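Local atomic coordinates of phosphoacetylglucosamine mutase (Aspergillus lentulus, PDB entry 5O9X), a protein that catalyses the interconversion of N-acetylglucosamine 6-phosphate and N-acetylglucosamine 1-phosphate, a step on the way to UDP-N-acetylglucosamine. Residues Phe161-Gln166 with Gly222-Glu227; Glu193-Ala198 with Val425-Ser430. The protein carries 1 engineered substitution. One frame throughout, in Å; residues are numbered along the deposited sequence.

Interaction 1. Residues Phe161-Gln166 with Gly222-Glu227; sequences FMTTPQ and GPKLRE. Unlike the reference sequence in segment 161-166: F161 (reference Tyr).
K224 reaches from its helix past T163 and Q166 to the backbone of F161, and nearly all of the contact runs along this one lysine. Its CB begins 4.1 Å from the methyl CG2 of T163. One bond further, CG of K224 comes 3.8 Å from that same CG2, the two side chains sliding past each other in opposite directions, and it meets OE1 of Q166 just as closely. A bend at chi2 (-53°) then turns the chain off its initial course. Its extended outer half passes obliquely by the amide of Q166, with CD 3.9 Å from OE1. CE still touches OE1 but already lies 3.1 Å from the carbonyl O of F161. At the tip, NZ donates to that F161 O at 2.9 Å, coming from above the carbonyl plane, 38° out of it. The ammonium is also in a salt bridge with E188 and hydrogen bonded to a bound glycerol.

Q166 is held where the lysine passes. Its OE1 accepts from T163 N at 3.1 Å, while NE2 is bonded to the hydroxyl of Y192. In return, Q166 N donates to OG1 of T163, also at 3.1 Å. This reciprocal pair is a capping box, closing the start of helix 164-176 just after edge strand 155-161. K224 brings helix 221-231 against that strand-to-helix turn, joining the first and second domains of the phosphohexomutase fold.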
ATOM      1  N   PHE A 161     -15.293   1.437 -10.937  1.00 15.84           N
ATOM      2  CA  PHE A 161     -14.411   2.215 -10.095  1.00 15.88           C
ATOM      3  C   PHE A 161     -14.398   1.642  -8.672  1.00 16.05           C
ATOM      4  O   PHE A 161     -15.475   1.558  -7.994  1.00 17.27           O
ATOM      5  CB  PHE A 161     -14.913   3.686 -10.033  1.00 16.84           C
ATOM      6  CG  PHE A 161     -14.821   4.384 -11.365  1.00 16.93           C
ATOM      7  CD1 PHE A 161     -13.618   4.963 -11.793  1.00 15.62           C
ATOM      8  CD2 PHE A 161     -15.923   4.405 -12.216  1.00 17.81           C
ATOM      9  CE1 PHE A 161     -13.528   5.619 -13.069  1.00 16.45           C
ATOM     10  CE2 PHE A 161     -15.833   5.029 -13.490  1.00 18.49           C
ATOM     11  CZ  PHE A 161     -14.665   5.679 -13.894  1.00 17.66           C
ATOM     12  N   MET A 162     -13.203   1.342  -8.180  1.00 15.32           N
ATOM     13  CA  MET A 162     -13.043   0.892  -6.797  1.00 16.06           C
ATOM     14  C   MET A 162     -11.678   1.348  -6.311  1.00 15.84           C
ATOM     15  O   MET A 162     -10.776   1.655  -7.108  1.00 15.64           O
ATOM     16  CB  MET A 162     -13.106  -0.669  -6.726  1.00 17.10           C
ATOM     17  CG  MET A 162     -14.492  -1.259  -7.106  1.00 22.17           C
ATOM     18  SD  MET A 162     -14.887  -2.828  -6.277  1.00 26.81           S
ATOM     19  CE  MET A 162     -13.515  -3.696  -6.758  1.00 17.83           C
ATOM     20  N   THR A 163     -11.504   1.350  -4.989  1.00 15.12           N
ATOM     21  CA  THR A 163     -10.183   1.666  -4.390  1.00 12.73           C
ATOM     22  C   THR A 163      -9.396   0.375  -4.568  1.00 15.03           C
ATOM     23  O   THR A 163      -9.996  -0.695  -4.839  1.00 14.61           O
ATOM     24  CB  THR A 163     -10.325   1.969  -2.851  1.00 15.46           C
ATOM     25  OG1 THR A 163     -10.727   0.813  -2.150  1.00 15.13           O
ATOM     26  CG2 THR A 163     -11.357   3.084  -2.565  1.00 13.75           C
ATOM     27  N   THR A 164      -8.067   0.475  -4.531  1.00 14.96           N
ATOM     28  CA  THR A 164      -7.238  -0.722  -4.581  1.00 15.70           C
ATOM     29  C   THR A 164      -7.643  -1.764  -3.540  1.00 15.50           C
ATOM     30  O   THR A 164      -7.777  -2.926  -3.879  1.00 17.69           O
ATOM     31  CB  THR A 164      -5.766  -0.294  -4.548  1.00 16.75           C
ATOM     32  OG1 THR A 164      -5.490   0.370  -5.802  1.00 16.88           O
ATOM     33  CG2 THR A 164      -4.796  -1.515  -4.424  1.00 19.42           C
ATOM     34  N   PRO A 165      -7.772  -1.376  -2.265  1.00 15.70           N
ATOM     35  CA  PRO A 165      -8.109  -2.402  -1.276  1.00 17.74           C
ATOM     36  C   PRO A 165      -9.498  -3.023  -1.507  1.00 17.89           C
ATOM     37  O   PRO A 165      -9.672  -4.203  -1.207  1.00 18.18           O
ATOM     38  CB  PRO A 165      -8.165  -1.607   0.055  1.00 17.93           C
ATOM     39  CG  PRO A 165      -7.319  -0.412  -0.168  1.00 18.89           C
ATOM     40  CD  PRO A 165      -7.363  -0.093  -1.641  1.00 15.56           C
ATOM     41  N   GLN A 166     -10.466  -2.255  -2.049  1.00 19.15           N
ATOM     42  CA  GLN A 166     -11.781  -2.899  -2.461  1.00 16.47           C
ATOM     43  C   GLN A 166     -11.576  -4.039  -3.443  1.00 18.76           C
ATOM     44  O   GLN A 166     -12.204  -5.119  -3.272  1.00 19.04           O
ATOM     45  CB  GLN A 166     -12.774  -1.911  -3.027  1.00 16.48           C
ATOM     46  CG  GLN A 166     -13.386  -1.086  -1.912  1.00 15.68           C
ATOM     47  CD  GLN A 166     -14.324  -0.016  -2.478  1.00 18.19           C
ATOM     48  OE1 GLN A 166     -14.139   0.507  -3.628  1.00 15.69           O
ATOM     49  NE2 GLN A 166     -15.346   0.311  -1.691  1.00 17.85           N
ATOM     50  N   GLY A 222     -12.632   9.325  -2.074  1.00 15.28           N
ATOM     51  CA  GLY A 222     -13.643  10.361  -1.619  1.00 13.94           C
ATOM     52  C   GLY A 222     -15.088   9.855  -1.702  1.00 15.59           C
ATOM     53  O   GLY A 222     -15.790   9.724  -0.639  1.00 17.74           O
ATOM     54  N   PRO A 223     -15.517   9.438  -2.901  1.00 15.91           N
ATOM     55  CA  PRO A 223     -16.889   8.893  -3.061  1.00 16.45           C
ATOM     56  C   PRO A 223     -17.095   7.611  -2.244  1.00 17.09           C
ATOM     57  O   PRO A 223     -18.165   7.374  -1.714  1.00 15.84           O
ATOM     58  CB  PRO A 223     -16.985   8.574  -4.596  1.00 17.72           C
ATOM     59  CG  PRO A 223     -15.982   9.576  -5.199  1.00 19.30           C
ATOM     60  CD  PRO A 223     -14.885   9.847  -4.190  1.00 15.61           C
ATOM     61  N   LYS A 224     -16.073   6.733  -2.178  1.00 17.52           N
ATOM     62  CA  LYS A 224     -16.230   5.452  -1.494  1.00 17.34           C
ATOM     63  C   LYS A 224     -16.274   5.694   0.003  1.00 18.09           C
ATOM     64  O   LYS A 224     -17.031   4.985   0.714  1.00 15.94           O
ATOM     65  CB  LYS A 224     -15.098   4.457  -1.771  1.00 15.75           C
ATOM     66  CG  LYS A 224     -14.892   4.196  -3.244  1.00 19.94           C
ATOM     67  CD  LYS A 224     -16.179   3.784  -3.986  1.00 20.58           C
ATOM     68  CE  LYS A 224     -15.848   3.340  -5.436  1.00 22.37           C
ATOM     69  NZ  LYS A 224     -17.081   3.030  -6.152  1.00 22.17           N
ATOM     70  N   LEU A 225     -15.457   6.637   0.485  1.00 16.10           N
ATOM     71  CA  LEU A 225     -15.507   6.861   1.957  1.00 16.83           C
ATOM     72  C   LEU A 225     -16.900   7.448   2.306  1.00 19.87           C
ATOM     73  O   LEU A 225     -17.465   7.099   3.340  1.00 18.50           O
ATOM     74  CB  LEU A 225     -14.425   7.867   2.401  1.00 16.73           C
ATOM     75  CG  LEU A 225     -14.468   8.335   3.874  1.00 16.95           C
ATOM     76  CD1 LEU A 225     -14.307   7.096   4.739  1.00 16.34           C
ATOM     77  CD2 LEU A 225     -13.249   9.232   4.012  1.00 17.62           C
ATOM     78  N   ARG A 226     -17.412   8.412   1.497  1.00 17.84           N
ATOM     79  CA  ARG A 226     -18.772   8.968   1.713  1.00 19.27           C
ATOM     80  C   ARG A 226     -19.802   7.843   1.737  1.00 20.29           C
ATOM     81  O   ARG A 226     -20.719   7.896   2.536  1.00 19.39           O
ATOM     82  CB  ARG A 226     -19.113   9.962   0.578  1.00 20.94           C
ATOM     83  CG  ARG A 226     -20.580  10.517   0.576  1.00 25.24           C
ATOM     84  CD  ARG A 226     -20.878  11.334  -0.736  1.00 31.62           C
ATOM     85  NE  ARG A 226     -19.917  12.293  -0.568  1.00 32.41           N
ATOM     86  CZ  ARG A 226     -18.876  12.633  -1.301  1.00 25.78           C
ATOM     87  NH1 ARG A 226     -18.639  12.349  -2.585  1.00 28.29           N
ATOM     88  NH2 ARG A 226     -18.117  13.447  -0.632  1.00 21.58           N
ATOM     89  N   GLU A 227     -19.668   6.862   0.836  1.00 18.03           N
ATOM     90  CA  GLU A 227     -20.567   5.710   0.813  1.00 18.22           C
ATOM     91  C   GLU A 227     -20.461   4.835   2.089  1.00 20.84           C
ATOM     92  O   GLU A 227     -21.485   4.463   2.664  1.00 19.98           O
ATOM     93  CB  GLU A 227     -20.322   4.841  -0.439  1.00 21.50           C
ATOM     94  CG  GLU A 227     -21.401   3.798  -0.813  1.00 24.32           C
ATOM     95  CD  GLU A 227     -22.833   4.324  -1.013  1.00 24.49           C
ATOM     96  OE1 GLU A 227     -23.049   5.554  -1.256  1.00 26.41           O
ATOM     97  OE2 GLU A 227     -23.782   3.487  -0.885  1.00 27.28           O
TER

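Interaction 2. Residues Glu193-Ala198 with Val425-Ser430; sequences EKLAAA and VGDAIS
OD2 of D427, beside the methyl CD2 of L195, is gripped by two groups, the hydroxyl of Y191 and ND2 of N422. Y191 sits one turn before L195 on the same helix, and its bond therefore ties D427 directly to helix 188-202. The other oxygen, OD1, faces the start of helix 428-442 and takes two backbone N-H groups, both in weak bonds. I429 N lies 3.1 Å from OD1, but the bond is bent, at 128°. S430 N is further from OD1, at 3.3 Å, and almost straight on to it. This makes D427 the N-cap of the helix, and its negative charge probably also suits the positive end of the helix dipole. The buried carboxylate thus has partners on both oxygens.

Across the contact itself a single leucine methyl does the touching. L195 CD2 has its apolar partner in CG2 of I429, 4.1 Å away, and lies 4.3 Å from CB of S430. Its approach to OD2 of D427, at 4.4 Å, is longer and non-bonded. The leucine and isoleucine side chains cross at about a right angle. I429 has CG1 beside its backbone N (chi1 -70°), which sets CG2 anti to that N and offers this branch to the leucine. S430 presents its CB here, while its hydroxyl is bonded to the carbonyl O of L420.

Helix 188-202 thus lies against the first turn of helix 428-442, bringing the second and third domains together. L228 of helix 221-231 touches both L195 and I429, and A198 packs on the end of helix 405-420.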
ATOM      1  N   GLU A 193     -20.262  -3.223   4.524  1.00 18.04           N
ATOM      2  CA  GLU A 193     -20.952  -3.955   5.610  1.00 22.36           C
ATOM      3  C   GLU A 193     -19.933  -4.580   6.577  1.00 21.71           C
ATOM      4  O   GLU A 193     -20.086  -4.530   7.828  1.00 19.45           O
ATOM      5  CB  GLU A 193     -21.837  -5.044   4.972  1.00 21.55           C
ATOM      6  CG  GLU A 193     -23.056  -4.399   4.367  1.00 24.23           C
ATOM      7  CD  GLU A 193     -23.984  -5.388   3.658  1.00 29.12           C
ATOM      8  OE1 GLU A 193     -23.538  -6.517   3.347  1.00 30.92           O
ATOM      9  OE2 GLU A 193     -25.168  -5.014   3.443  1.00 28.06           O
ATOM     10  N   LYS A 194     -18.896  -5.186   6.008  1.00 22.77           N
ATOM     11  CA  LYS A 194     -17.859  -5.831   6.846  1.00 21.14           C
ATOM     12  C   LYS A 194     -17.090  -4.821   7.673  1.00 21.56           C
ATOM     13  O   LYS A 194     -16.895  -5.024   8.898  1.00 19.96           O
ATOM     14  CB  LYS A 194     -16.879  -6.621   5.984  1.00 23.97           C
ATOM     15  CG  LYS A 194     -15.934  -7.539   6.796  1.00 27.27           C
ATOM     16  CD  LYS A 194     -14.860  -8.053   5.820  1.00 30.40           C
ATOM     17  CE  LYS A 194     -13.789  -8.913   6.507  1.00 33.82           C
ATOM     18  NZ  LYS A 194     -14.403 -10.156   6.998  1.00 32.39           N
ATOM     19  N   LEU A 195     -16.613  -3.753   7.019  1.00 19.40           N
ATOM     20  CA  LEU A 195     -15.919  -2.683   7.761  1.00 19.11           C
ATOM     21  C   LEU A 195     -16.825  -2.099   8.834  1.00 19.62           C
ATOM     22  O   LEU A 195     -16.419  -1.982  10.050  1.00 20.84           O
ATOM     23  CB  LEU A 195     -15.393  -1.594   6.814  1.00 20.30           C
ATOM     24  CG  LEU A 195     -13.977  -1.782   6.275  1.00 24.84           C
ATOM     25  CD1 LEU A 195     -13.999  -2.903   5.276  1.00 27.86           C
ATOM     26  CD2 LEU A 195     -13.635  -0.458   5.546  1.00 20.30           C
ATOM     27  N   ALA A 196     -18.085  -1.814   8.456  1.00 19.91           N
ATOM     28  CA  ALA A 196     -18.989  -1.184   9.455  1.00 18.59           C
ATOM     29  C   ALA A 196     -19.253  -2.082  10.659  1.00 19.36           C
ATOM     30  O   ALA A 196     -19.185  -1.623  11.837  1.00 20.37           O
ATOM     31  CB  ALA A 196     -20.281  -0.768   8.801  1.00 18.18           C
ATOM     32  N   ALA A 197     -19.505  -3.372  10.385  1.00 20.28           N
ATOM     33  CA  ALA A 197     -19.808  -4.305  11.475  1.00 22.29           C
ATOM     34  C   ALA A 197     -18.601  -4.494  12.436  1.00 21.42           C
ATOM     35  O   ALA A 197     -18.773  -4.553  13.674  1.00 21.06           O
ATOM     36  CB  ALA A 197     -20.346  -5.650  10.937  1.00 20.08           C
ATOM     37  N   ALA A 198     -17.403  -4.602  11.848  1.00 19.69           N
ATOM     38  CA  ALA A 198     -16.155  -4.769  12.631  1.00 19.91           C
ATOM     39  C   ALA A 198     -15.884  -3.509  13.476  1.00 19.96           C
ATOM     40  O   ALA A 198     -15.607  -3.606  14.696  1.00 20.85           O
ATOM     41  CB  ALA A 198     -14.998  -5.105  11.723  1.00 17.28           C
ATOM     42  N   VAL A 425      -2.396  -7.054   2.022  1.00 42.55           N
ATOM     43  CA  VAL A 425      -2.084  -5.716   1.573  1.00 45.92           C
ATOM     44  C   VAL A 425      -2.943  -4.800   2.486  1.00 40.46           C
ATOM     45  O   VAL A 425      -4.089  -5.078   2.800  1.00 49.80           O
ATOM     46  CB  VAL A 425      -2.343  -5.546   0.029  1.00 41.16           C
ATOM     47  CG1 VAL A 425      -2.136  -4.107  -0.469  1.00 44.59           C
ATOM     48  CG2 VAL A 425      -1.432  -6.485  -0.749  1.00 48.48           C
ATOM     49  N   GLY A 426      -2.397  -3.687   2.870  1.00 36.29           N
ATOM     50  CA  GLY A 426      -3.158  -2.831   3.764  1.00 31.49           C
ATOM     51  C   GLY A 426      -4.328  -2.178   3.102  1.00 35.45           C
ATOM     52  O   GLY A 426      -4.462  -2.212   1.853  1.00 37.39           O
ATOM     53  N   ASP A 427      -5.196  -1.601   3.923  1.00 23.72           N
ATOM     54  CA  ASP A 427      -6.359  -0.861   3.418  1.00 20.25           C
ATOM     55  C   ASP A 427      -6.385   0.454   4.174  1.00 19.62           C
ATOM     56  O   ASP A 427      -6.665   0.447   5.361  1.00 20.96           O
ATOM     57  CB  ASP A 427      -7.616  -1.741   3.643  1.00 18.25           C
ATOM     58  CG  ASP A 427      -8.914  -0.999   3.357  1.00 19.71           C
ATOM     59  OD1 ASP A 427      -8.877   0.230   3.203  1.00 19.20           O
ATOM     60  OD2 ASP A 427      -9.989  -1.618   3.291  1.00 22.41           O
ATOM     61  N   ALA A 428      -6.105   1.581   3.513  1.00 19.11           N
ATOM     62  CA  ALA A 428      -6.078   2.884   4.160  1.00 20.58           C
ATOM     63  C   ALA A 428      -7.337   3.296   4.950  1.00 20.63           C
ATOM     64  O   ALA A 428      -7.244   3.861   6.058  1.00 19.57           O
ATOM     65  CB  ALA A 428      -5.687   3.984   3.202  1.00 20.54           C
ATOM     66  N   ILE A 429      -8.518   3.014   4.403  1.00 17.51           N
ATOM     67  CA  ILE A 429      -9.707   3.446   5.102  1.00 16.99           C
ATOM     68  C   ILE A 429      -9.956   2.573   6.327  1.00 17.91           C
ATOM     69  O   ILE A 429     -10.416   3.099   7.343  1.00 18.68           O
ATOM     70  CB  ILE A 429     -10.905   3.411   4.134  1.00 17.06           C
ATOM     71  CG1 ILE A 429     -10.717   4.564   3.097  1.00 18.11           C
ATOM     72  CG2 ILE A 429     -12.251   3.365   4.917  1.00 15.06           C
ATOM     73  CD1 ILE A 429     -11.749   4.652   1.974  1.00 16.08           C
ATOM     74  N   SER A 430      -9.682   1.247   6.237  1.00 16.97           N
ATOM     75  CA  SER A 430      -9.777   0.359   7.421  1.00 19.72           C
ATOM     76  C   SER A 430      -8.725   0.784   8.490  1.00 18.44           C
ATOM     77  O   SER A 430      -9.027   0.834   9.679  1.00 15.01           O
ATOM     78  CB  SER A 430      -9.553  -1.095   6.886  1.00 27.71           C
ATOM     79  OG  SER A 430      -9.024  -1.940   7.868  1.00 39.07           O
TER

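Interactions 1 and 2 have their centres 11 Å apart and touch directly. P165, in the first turn of helix 164-176, puts its CB 3.4 Å from CG of D427, so two capped helix starts, those of helices 164-176 and 428-442, lie side by side. A second touch is L225 CB, 4.2 Å from CD1 of I429. Helix 188-202 serves both contacts, and within it Y191 takes part in each, touching Q166 and bonding to D427. Together they join the first three domains at some distance from the bound glucose 1,6-bisphosphate, which is about 11 Å from the T163 side chain and about 12 Å from that of D427.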